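Local coordinates for protein polyketide synthase PksR (Bacillus subtilis, PDB 4U3V) that contributes to intermediate steps in the synthesis of the antibiotic bacillaene, this piece being its double-hotdog enoyl-isomerase domain, at residues P29-Q34 with F66-P71; K138-E143 with D266-S271; H200-P205 with K240-G245; L206-A211 with S279-K284. One frame throughout, in Å; residues are numbered along the deposited sequence.

Interaction 1: residues P29-Q34 with F66-P71; sequences PVIQDQ and FFNLFP
Ile31 and Asn68 make the direct side-chain contact between the start of strand 31-36 and the last turn of helix 56-69. The two side chains run past each other in opposite directions: Ile31 CG1 lies 3.8 Å from Asn68 CB, while the methyl CD1 of Ile31 sits 3.9 Å from Asn68 OD1, beside the amide. The aliphatic base of the asparagine thus serves as the apolar surface and its amide is carried outward past the isoleucine. With Asn68 CG anti to the backbone N (chi1 -164°), the amide extends toward the chain ahead of the strand. There a water joins the segments, giving one proton to Pro29 O at 3.0 Å and the other to Asn68 OD1 at 2.8 Å. The amide nitrogen stays farther off, with Asn68 ND2 4.2 Å from Pro29 O. Next to Ile31, Gln32 folds back on its own segment, and its NE2 donates to Val30 O at 2.9 Å with an N-H...O angle of 161°. The contact is small, burying 109 Å², and lies at the surface of the N-terminal hotdog. Strand 31-36 pairs with strand 94-102 through backbone bonds from Ile31 to Ala99 and from Asp33 to Leu97, while Phe66 and Phe67 of helix 56-69 meet Phe238 of strand 230-239.

Interaction 2: residues K138-E143 with D266-S271; sequences KKVNIE and DVINES
Val140 and Ile268 face each other with their CA atoms 7.3 Å apart, where an extended segment leading to helix 142-147 passes the end of strand 260-268, and the contact between the two is made by side chains. Ile268 supplies the apolar centre through a single methyl, CD1. Ile142 reaches it tip to tip, CD1 to CD1 at 3.7 Å, whereas Val140 crosses it at about a right angle and touches Ile268 CD1 with CG1 at 3.8 Å. Val140 has CG1 anti to the backbone N (chi1 176°), which turns that branch to the isoleucine. At the other end of the contact, Lys138 forms a salt bridge with Asp266. Its NZ lies 3.1 Å from OD1 of Asp266, on the syn side and 22° out of the carboxylate plane, and makes a weaker bond of 3.4 Å to Asp266 OD2. A bend in the lysine chain at chi3 (-122°) brings the ammonium across the aspartate at roughly a right angle. Farther along that segment, Asn269 OD1 accepts from Ser271 N at 3.0 Å, forming an Asx turn in the connection to strand 274-283. Thr274 at the start of that strand and Ser272 just before it also bond to the backbone of Lys138 and Val140, while Ile142 and Ile268 rest on Trp248 and Leu250 of strand 247-257.

Interaction 3: residues H200-P205 with K240-G245; sequences HYTVSP and KQTIKG
Two irregular loops of the C-terminal hotdog, one leading into helix 205-219 and the other joining strands 230-239 and 247-257, meet here with water between their backbones. They come closest at Thr202 and Thr242, whose CA atoms are 5.5 Å apart. Thr242 packs against the main chain of its partner, its methyl CG2 lying 3.5 Å from Thr202 O. Thr202 answers with its own methyl, CG2, which is 3.7 Å from Lys240 O. In both threonines OG1 lies beside the backbone N (chi1 -63° and -64°), which puts CG2 anti to it, and each methyl therefore lies against a carbonyl of the opposite loop. Thr202 O and the amide of Ile243 are too far apart to bond directly, and one water spans them: it donates to Thr202 O at 2.6 Å and accepts from Ile243 N at 2.8 Å. A second water accepts from Ser204 N at 2.9 Å and gives a weak bond to Ile243 O at 3.4 Å. The two backbones are thus joined through water, firmly at Thr202 and more weakly at Ser204. Ser204 then serves as the N-cap of helix 205-219, its OG accepting a hydrogen bond from Leu206 N. Helix 56-69 binds the first loop through Glu64 and Ser60, and Val203 and Ile243 pack on Leu276 of strand 274-283.

Interaction 4: residues L206-A211 with S279-K284; sequences LMTNSA and SGYSLK
A tyrosine hydroxyl bonds to a helix carbonyl that also lies within the helix's own bonding pattern: Tyr281 OH donates to Thr208 O at 2.8 Å. The approach is tilted, with a C=O...O angle of 133° and the hydroxyl 45° above the carbonyl plane, so it is not directed at a lone pair. Within the helix the same oxygen receives a weak bond from Ala211 N at 3.1 Å. Two methyl groups of the helix pack beside the hydroxyl end of the ring. Thr208 CG2 lies 3.6 Å from Tyr281 OH and also touches CE1, while Ala211 CB meets CE1 of Tyr281 at 3.9 Å. Tyr281 has CG anti to the backbone N (chi1 -163°), and this carries the ring off the strand toward the helix, where its hydroxyl end arrives between residues one turn apart. The threonine's hydroxyl has its partner elsewhere, in a bond between Thr208 OG1 and Tyr278 OH, while its methyl meets Tyr281. All three touching residues are buried, so the phenol's polar end finds its partner inside the core.

The strand is irregular at the tyrosine. Gly280, with positive phi, and Tyr281 both face Phe263 of strand 260-268, which makes a G1 beta bulge. Ile233 of strand 230-239 touches both Thr208 and Tyr281, adding an apolar side to the contact. A long central helix packed against a curved antiparallel sheet is the hallmark of the hotdog fold, and this contact joins helix 205-219 to strand 274-283 within the C-terminal hotdog.

In the fold
The four contacts spread over both halves of the double hotdog. Interaction 1 belongs to the N-terminal hotdog, interactions 3 and 4 to the C-terminal one, and interaction 2 ties the chain leading into helix 142-147 to the end of strand 260-268. Interactions 1 and 3 touch across the halves: Asp33 OD2 lies 2.6 Å from Tyr201 OH, and Phe67 meets both Thr202 and Lys240. Met207 of interaction 4 touches two others, its CE lying 3.7 Å from Ile243 CG2 of interaction 3 and 3.8 Å from Val267 CG1 of interaction 2. Interactions 1 and 2 lie farthest apart, about 30 Å between centres, while interaction 4 is nearest the middle of the chain.

Interaction 1: residues P29-Q34 with F66-P71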
# COMPACT_ATOMS: atom_id res chain seq x y z
N PRO A 29 -14.11 -14.13 -15.32
CA PRO A 29 -14.54 -13.86 -13.95
C PRO A 29 -13.97 -12.54 -13.46
O PRO A 29 -12.87 -12.16 -13.84
CB PRO A 29 -13.93 -15.03 -13.15
CG PRO A 29 -12.84 -15.57 -14.00
CD PRO A 29 -13.29 -15.34 -15.43
N VAL A 30 -14.72 -11.84 -12.63
CA VAL A 30 -14.21 -10.63 -12.02
C VAL A 30 -12.98 -10.92 -11.13
O VAL A 30 -12.84 -12.01 -10.54
CB VAL A 30 -15.32 -9.92 -11.24
CG1 VAL A 30 -15.69 -10.70 -10.00
CG2 VAL A 30 -14.92 -8.50 -10.88
N ILE A 31 -12.11 -9.92 -11.00
CA ILE A 31 -11.03 -9.98 -10.01
C ILE A 31 -11.63 -10.03 -8.58
O ILE A 31 -12.56 -9.28 -8.25
CB ILE A 31 -10.12 -8.74 -10.15
CG1 ILE A 31 -9.33 -8.80 -11.45
CG2 ILE A 31 -9.21 -8.59 -8.94
CD1 ILE A 31 -8.51 -10.08 -11.65
N GLN A 32 -11.16 -10.98 -7.78
CA GLN A 32 -11.80 -11.26 -6.49
C GLN A 32 -10.84 -11.93 -5.58
O GLN A 32 -9.93 -12.66 -6.02
CB GLN A 32 -13.06 -12.13 -6.66
CG GLN A 32 -12.83 -13.41 -7.42
CD GLN A 32 -14.15 -14.06 -7.86
OE1 GLN A 32 -14.85 -14.65 -7.03
NE2 GLN A 32 -14.53 -13.87 -9.14
N ASP A 33 -11.05 -11.73 -4.28
CA ASP A 33 -10.23 -12.40 -3.27
C ASP A 33 -11.13 -12.60 -2.03
O ASP A 33 -12.24 -12.06 -1.95
CB ASP A 33 -8.97 -11.54 -2.93
CG ASP A 33 -7.80 -12.37 -2.31
OD1 ASP A 33 -7.99 -13.56 -1.95
OD2 ASP A 33 -6.67 -11.83 -2.18
N GLN A 34 -10.65 -13.36 -1.07
CA GLN A 34 -11.43 -13.63 0.15
C GLN A 34 -10.44 -13.65 1.31
O GLN A 34 -9.33 -14.16 1.19
CB GLN A 34 -12.08 -15.02 0.12
CG GLN A 34 -13.12 -15.25 -0.94
CD GLN A 34 -13.98 -16.45 -0.59
OE1 GLN A 34 -13.56 -17.32 0.16
NE2 GLN A 34 -15.17 -16.48 -1.14
N PHE A 66 -6.83 -3.52 -13.27
CA PHE A 66 -6.19 -2.97 -14.48
C PHE A 66 -5.62 -4.01 -15.47
O PHE A 66 -5.88 -3.92 -16.68
CB PHE A 66 -5.10 -1.94 -14.11
CG PHE A 66 -4.26 -1.51 -15.28
CD1 PHE A 66 -4.68 -0.45 -16.09
CD2 PHE A 66 -3.11 -2.21 -15.63
CE1 PHE A 66 -3.92 -0.06 -17.17
CE2 PHE A 66 -2.35 -1.82 -16.73
CZ PHE A 66 -2.79 -0.76 -17.50
N PHE A 67 -4.77 -4.91 -14.99
CA PHE A 67 -4.13 -5.92 -15.83
C PHE A 67 -5.12 -6.90 -16.45
O PHE A 67 -4.92 -7.36 -17.58
CB PHE A 67 -3.04 -6.64 -15.08
CG PHE A 67 -1.79 -5.83 -14.90
CD1 PHE A 67 -1.28 -5.08 -15.95
CD2 PHE A 67 -1.13 -5.81 -13.68
CE1 PHE A 67 -0.11 -4.35 -15.80
CE2 PHE A 67 0.05 -5.09 -13.52
CZ PHE A 67 0.55 -4.35 -14.58
N ASN A 68 -6.24 -7.11 -15.75
CA ASN A 68 -7.36 -7.92 -16.25
C ASN A 68 -8.08 -7.26 -17.42
O ASN A 68 -8.51 -7.94 -18.36
CB ASN A 68 -8.36 -8.19 -15.12
CG ASN A 68 -9.31 -9.32 -15.43
OD1 ASN A 68 -8.90 -10.48 -15.53
ND2 ASN A 68 -10.59 -9.01 -15.54
N LEU A 69 -8.22 -5.94 -17.33
CA LEU A 69 -8.84 -5.11 -18.36
C LEU A 69 -7.90 -4.87 -19.55
O LEU A 69 -8.32 -4.89 -20.71
CB LEU A 69 -9.24 -3.78 -17.74
CG LEU A 69 -10.53 -3.06 -18.11
CD1 LEU A 69 -11.58 -4.03 -18.63
CD2 LEU A 69 -11.04 -2.29 -16.89
N PHE A 70 -6.62 -4.71 -19.27
CA PHE A 70 -5.62 -4.45 -20.31
C PHE A 70 -4.52 -5.49 -20.28
O PHE A 70 -3.37 -5.20 -19.96
CB PHE A 70 -5.04 -3.05 -20.15
CG PHE A 70 -6.08 -1.95 -20.08
CD1 PHE A 70 -6.54 -1.33 -21.23
CD2 PHE A 70 -6.57 -1.51 -18.85
CE1 PHE A 70 -7.47 -0.31 -21.17
CE2 PHE A 70 -7.48 -0.47 -18.78
CZ PHE A 70 -7.94 0.13 -19.94
N PRO A 71 -4.86 -6.75 -20.62
CA PRO A 71 -3.72 -7.58 -20.94
C PRO A 71 -3.14 -6.99 -22.22
O PRO A 71 -3.83 -6.25 -22.94
CB PRO A 71 -4.36 -8.95 -21.18
CG PRO A 71 -5.71 -8.63 -21.72
CD PRO A 71 -6.11 -7.26 -21.23
O HOH W 1 -10.26 -12.84 -15.15

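Interaction 2: residues K138-E143 with D266-S271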
# COMPACT_ATOMS: atom_id res chain seq x y z
N LYS A 138 13.47 6.00 -12.86
CA LYS A 138 14.29 7.13 -12.45
C LYS A 138 15.54 6.53 -11.83
O LYS A 138 15.53 5.37 -11.42
CB LYS A 138 13.54 8.01 -11.45
CG LYS A 138 12.29 8.69 -12.01
CD LYS A 138 11.62 9.56 -10.96
CE LYS A 138 10.18 9.15 -10.71
NZ LYS A 138 9.70 9.64 -9.39
N LYS A 139 16.66 7.23 -11.92
CA LYS A 139 17.87 6.71 -11.32
C LYS A 139 17.97 7.29 -9.92
O LYS A 139 17.54 8.43 -9.70
CB LYS A 139 19.11 7.02 -12.17
CG LYS A 139 19.23 6.14 -13.41
CD LYS A 139 20.68 5.94 -13.85
CE LYS A 139 21.09 6.95 -14.92
NZ LYS A 139 20.06 7.13 -15.98
N VAL A 140 18.34 6.44 -8.96
CA VAL A 140 18.52 6.86 -7.58
C VAL A 140 19.77 6.20 -7.01
O VAL A 140 19.86 4.97 -6.94
CB VAL A 140 17.28 6.49 -6.71
CG1 VAL A 140 17.52 6.84 -5.25
CG2 VAL A 140 16.02 7.18 -7.23
N ASN A 141 20.76 7.02 -6.65
CA ASN A 141 21.91 6.52 -5.91
C ASN A 141 21.58 6.38 -4.43
O ASN A 141 21.54 7.36 -3.71
CB ASN A 141 23.13 7.45 -6.09
CG ASN A 141 24.44 6.76 -5.73
OD1 ASN A 141 24.50 5.96 -4.79
ND2 ASN A 141 25.49 7.06 -6.48
N ILE A 142 21.38 5.14 -3.99
CA ILE A 142 20.90 4.84 -2.65
C ILE A 142 21.98 5.20 -1.64
O ILE A 142 21.69 5.72 -0.54
CB ILE A 142 20.56 3.33 -2.52
CG1 ILE A 142 19.23 3.04 -3.19
CG2 ILE A 142 20.58 2.87 -1.07
CD1 ILE A 142 18.07 3.85 -2.63
N GLU A 143 23.23 4.90 -2.00
CA GLU A 143 24.35 5.24 -1.13
C GLU A 143 24.45 6.76 -0.94
O GLU A 143 24.70 7.24 0.15
CB GLU A 143 25.66 4.68 -1.71
CG GLU A 143 25.84 3.19 -1.45
CD GLU A 143 25.68 2.83 0.02
OE1 GLU A 143 26.22 3.54 0.89
OE2 GLU A 143 24.99 1.82 0.30
N ASP A 266 9.05 6.43 -3.79
CA ASP A 266 9.72 5.70 -4.90
C ASP A 266 10.27 4.37 -4.41
O ASP A 266 11.01 4.27 -3.43
CB ASP A 266 10.86 6.53 -5.51
CG ASP A 266 10.38 7.71 -6.34
OD1 ASP A 266 9.33 7.62 -7.01
OD2 ASP A 266 11.11 8.73 -6.39
N VAL A 267 9.92 3.30 -5.14
CA VAL A 267 10.46 2.00 -4.83
C VAL A 267 11.63 1.75 -5.79
O VAL A 267 11.45 1.97 -6.98
CB VAL A 267 9.41 0.90 -5.13
CG1 VAL A 267 9.99 -0.42 -4.68
CG2 VAL A 267 8.10 1.20 -4.36
N ILE A 268 12.77 1.36 -5.24
CA ILE A 268 14.03 1.27 -6.01
C ILE A 268 14.61 -0.13 -5.88
O ILE A 268 14.58 -0.74 -4.81
CB ILE A 268 15.03 2.32 -5.49
CG1 ILE A 268 14.34 3.68 -5.39
CG2 ILE A 268 16.31 2.36 -6.33
CD1 ILE A 268 14.76 4.49 -4.17
N ASN A 269 15.13 -0.69 -6.98
CA ASN A 269 15.74 -2.01 -6.92
C ASN A 269 17.20 -1.94 -6.47
O ASN A 269 17.70 -0.87 -6.11
CB ASN A 269 15.60 -2.74 -8.26
CG ASN A 269 16.29 -2.01 -9.40
OD1 ASN A 269 17.14 -1.15 -9.17
ND2 ASN A 269 15.91 -2.34 -10.63
N GLU A 270 17.87 -3.09 -6.44
CA GLU A 270 19.23 -3.13 -5.94
C GLU A 270 20.23 -2.74 -7.03
O GLU A 270 21.45 -2.86 -6.85
CB GLU A 270 19.55 -4.48 -5.31
CG GLU A 270 18.95 -4.63 -3.91
CD GLU A 270 19.69 -5.64 -3.04
OE1 GLU A 270 19.64 -6.85 -3.35
OE2 GLU A 270 20.28 -5.23 -2.02
N SER A 271 19.70 -2.17 -8.11
CA SER A 271 20.53 -1.66 -9.19
C SER A 271 20.19 -0.20 -9.48
O SER A 271 20.26 0.24 -10.63
CB SER A 271 20.32 -2.50 -10.46
OG SER A 271 19.46 -1.83 -11.36

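Interaction 3: residues H200-P205 with K240-G245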
# COMPACT_ATOMS: atom_id res chain seq x y z
N HIS A 200 -2.16 -14.02 -4.37
CA HIS A 200 -1.17 -13.83 -5.43
C HIS A 200 -1.46 -12.50 -6.06
O HIS A 200 -2.52 -12.33 -6.66
CB HIS A 200 -1.33 -14.93 -6.49
CG HIS A 200 -1.12 -16.33 -5.97
ND1 HIS A 200 0.11 -16.86 -5.77
CD2 HIS A 200 -2.04 -17.30 -5.52
CE1 HIS A 200 -0.01 -18.10 -5.24
NE2 HIS A 200 -1.32 -18.37 -5.10
N TYR A 201 -0.57 -11.54 -5.89
CA TYR A 201 -0.75 -10.21 -6.47
C TYR A 201 0.50 -9.78 -7.21
O TYR A 201 1.62 -10.06 -6.74
CB TYR A 201 -0.97 -9.17 -5.35
CG TYR A 201 -2.36 -9.23 -4.76
CD1 TYR A 201 -3.42 -8.63 -5.41
CD2 TYR A 201 -2.61 -9.94 -3.59
CE1 TYR A 201 -4.71 -8.67 -4.89
CE2 TYR A 201 -3.92 -10.06 -3.09
CZ TYR A 201 -4.94 -9.37 -3.71
OH TYR A 201 -6.25 -9.47 -3.26
N THR A 202 0.32 -9.09 -8.33
CA THR A 202 1.47 -8.58 -9.12
C THR A 202 2.25 -7.56 -8.30
O THR A 202 3.47 -7.64 -8.19
CB THR A 202 1.00 -7.91 -10.41
OG1 THR A 202 0.35 -8.88 -11.23
CG2 THR A 202 2.19 -7.27 -11.16
N VAL A 203 1.50 -6.67 -7.64
CA VAL A 203 2.08 -5.73 -6.70
C VAL A 203 1.60 -6.08 -5.29
O VAL A 203 0.40 -6.05 -5.02
CB VAL A 203 1.69 -4.28 -7.08
CG1 VAL A 203 2.10 -3.30 -5.99
CG2 VAL A 203 2.30 -3.89 -8.42
N SER A 204 2.52 -6.58 -4.47
CA SER A 204 2.12 -7.14 -3.18
C SER A 204 1.52 -6.03 -2.32
O SER A 204 2.12 -4.96 -2.21
CB SER A 204 3.34 -7.67 -2.46
OG SER A 204 2.98 -8.26 -1.22
N PRO A 205 0.45 -6.34 -1.57
CA PRO A 205 0.02 -5.42 -0.51
C PRO A 205 1.10 -5.21 0.52
O PRO A 205 1.12 -4.18 1.19
CB PRO A 205 -1.18 -6.11 0.13
CG PRO A 205 -1.29 -7.44 -0.49
CD PRO A 205 -0.43 -7.52 -1.71
N LYS A 240 4.17 -4.73 -14.85
CA LYS A 240 3.81 -6.12 -14.65
C LYS A 240 4.96 -6.93 -14.08
O LYS A 240 4.76 -8.06 -13.66
CB LYS A 240 3.36 -6.75 -15.98
CG LYS A 240 1.90 -6.55 -16.32
CD LYS A 240 1.46 -7.45 -17.47
CE LYS A 240 1.04 -8.83 -16.97
NZ LYS A 240 -0.29 -8.80 -16.31
N GLN A 241 6.18 -6.41 -14.14
CA GLN A 241 7.33 -7.14 -13.60
C GLN A 241 7.33 -7.15 -12.08
O GLN A 241 7.51 -6.11 -11.44
CB GLN A 241 8.66 -6.60 -14.14
CG GLN A 241 9.86 -7.46 -13.77
CD GLN A 241 9.69 -8.92 -14.18
OE1 GLN A 241 9.85 -9.28 -15.35
NE2 GLN A 241 9.41 -9.78 -13.20
N THR A 242 7.14 -8.32 -11.50
CA THR A 242 6.86 -8.43 -10.08
C THR A 242 8.11 -8.11 -9.27
O THR A 242 9.20 -8.57 -9.60
CB THR A 242 6.32 -9.83 -9.70
OG1 THR A 242 5.06 -10.04 -10.36
CG2 THR A 242 6.11 -9.95 -8.20
N ILE A 243 7.96 -7.25 -8.27
CA ILE A 243 9.10 -6.84 -7.49
C ILE A 243 9.17 -7.77 -6.30
O ILE A 243 8.21 -7.90 -5.54
CB ILE A 243 8.93 -5.40 -6.99
CG1 ILE A 243 8.72 -4.45 -8.16
CG2 ILE A 243 10.10 -4.99 -6.10
CD1 ILE A 243 7.88 -3.24 -7.81
N LYS A 244 10.26 -8.51 -6.20
CA LYS A 244 10.42 -9.47 -5.11
C LYS A 244 11.79 -9.28 -4.49
O LYS A 244 12.66 -8.68 -5.10
CB LYS A 244 10.26 -10.90 -5.63
CG LYS A 244 10.22 -11.96 -4.53
CD LYS A 244 10.69 -13.32 -5.03
CE LYS A 244 12.09 -13.27 -5.63
NZ LYS A 244 13.17 -13.53 -4.63
N GLY A 245 11.95 -9.75 -3.26
CA GLY A 245 13.26 -9.78 -2.62
C GLY A 245 13.55 -8.44 -1.97
O GLY A 245 12.64 -7.79 -1.43
O HOH W 2 5.43 -6.02 -7.97
O HOH W 3 5.31 -6.11 -5.05

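Interaction 4: residues L206-A211 with S279-K284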
# COMPACT_ATOMS: atom_id res chain seq x y z
N LEU A 206 2.03 -6.17 0.65
CA LEU A 206 3.13 -5.93 1.58
C LEU A 206 4.02 -4.78 1.14
O LEU A 206 4.64 -4.15 2.00
CB LEU A 206 3.98 -7.18 1.84
CG LEU A 206 3.23 -8.40 2.41
CD1 LEU A 206 4.20 -9.56 2.59
CD2 LEU A 206 2.52 -8.06 3.71
N MET A 207 4.03 -4.46 -0.15
CA MET A 207 4.87 -3.34 -0.64
C MET A 207 4.25 -2.02 -0.18
O MET A 207 4.87 -1.19 0.53
CB MET A 207 4.92 -3.39 -2.17
CG MET A 207 5.52 -2.15 -2.81
SD MET A 207 7.30 -2.27 -2.59
CE MET A 207 7.58 -3.33 -4.01
N THR A 208 2.97 -1.89 -0.46
CA THR A 208 2.26 -0.68 -0.05
C THR A 208 2.22 -0.55 1.45
O THR A 208 2.41 0.53 2.02
CB THR A 208 0.83 -0.75 -0.63
OG1 THR A 208 0.92 -0.94 -2.05
CG2 THR A 208 0.04 0.50 -0.29
N ASN A 209 2.02 -1.64 2.16
CA ASN A 209 1.98 -1.51 3.58
C ASN A 209 3.36 -1.13 4.16
O ASN A 209 3.42 -0.49 5.20
CB ASN A 209 1.46 -2.81 4.22
CG ASN A 209 1.10 -2.62 5.67
OD1 ASN A 209 0.08 -2.00 5.97
ND2 ASN A 209 1.96 -3.13 6.59
N SER A 210 4.45 -1.61 3.54
CA SER A 210 5.78 -1.28 4.03
C SER A 210 5.98 0.22 3.94
O SER A 210 6.62 0.82 4.83
CB SER A 210 6.85 -2.00 3.20
OG SER A 210 6.73 -3.39 3.49
N ALA A 211 5.37 0.83 2.93
CA ALA A 211 5.47 2.28 2.78
C ALA A 211 4.75 2.96 3.94
O ALA A 211 5.26 3.91 4.52
CB ALA A 211 4.93 2.74 1.41
N SER A 279 2.41 8.53 -5.57
CA SER A 279 2.40 9.97 -5.33
C SER A 279 1.14 10.35 -4.55
O SER A 279 0.06 9.77 -4.73
CB SER A 279 2.57 10.72 -6.67
OG SER A 279 1.37 11.34 -7.07
N GLY A 280 1.28 11.25 -3.57
CA GLY A 280 0.14 11.61 -2.73
C GLY A 280 -0.42 10.42 -1.97
O GLY A 280 -1.64 10.22 -1.90
N TYR A 281 0.49 9.66 -1.37
CA TYR A 281 0.12 8.66 -0.37
C TYR A 281 -0.33 9.40 0.89
O TYR A 281 0.47 10.10 1.54
CB TYR A 281 1.38 7.82 -0.12
CG TYR A 281 1.18 6.49 0.57
CD1 TYR A 281 1.52 5.29 -0.11
CD2 TYR A 281 0.80 6.43 1.90
CE1 TYR A 281 1.38 4.06 0.52
CE2 TYR A 281 0.65 5.18 2.53
CZ TYR A 281 0.97 4.02 1.83
OH TYR A 281 0.81 2.78 2.44
N SER A 282 -1.61 9.23 1.25
CA SER A 282 -2.28 10.14 2.21
C SER A 282 -2.51 9.47 3.54
O SER A 282 -3.09 8.37 3.58
CB SER A 282 -3.69 10.50 1.64
OG SER A 282 -3.55 11.29 0.47
N LEU A 283 -2.14 10.16 4.62
CA LEU A 283 -2.48 9.80 5.98
C LEU A 283 -3.31 10.92 6.60
O LEU A 283 -2.98 12.10 6.50
CB LEU A 283 -1.22 9.57 6.83
CG LEU A 283 -0.56 8.18 6.76
CD1 LEU A 283 -0.02 7.92 5.36
CD2 LEU A 283 0.56 8.10 7.78
N LYS A 284 -4.34 10.53 7.33
CA LYS A 284 -5.10 11.46 8.16
C LYS A 284 -4.57 11.49 9.59
O LYS A 284 -4.37 10.43 10.20
CB LYS A 284 -6.57 11.02 8.16
CG LYS A 284 -7.48 11.88 9.01
CD LYS A 284 -8.93 11.44 8.89
CE LYS A 284 -9.81 12.09 9.95
NZ LYS A 284 -10.25 13.46 9.57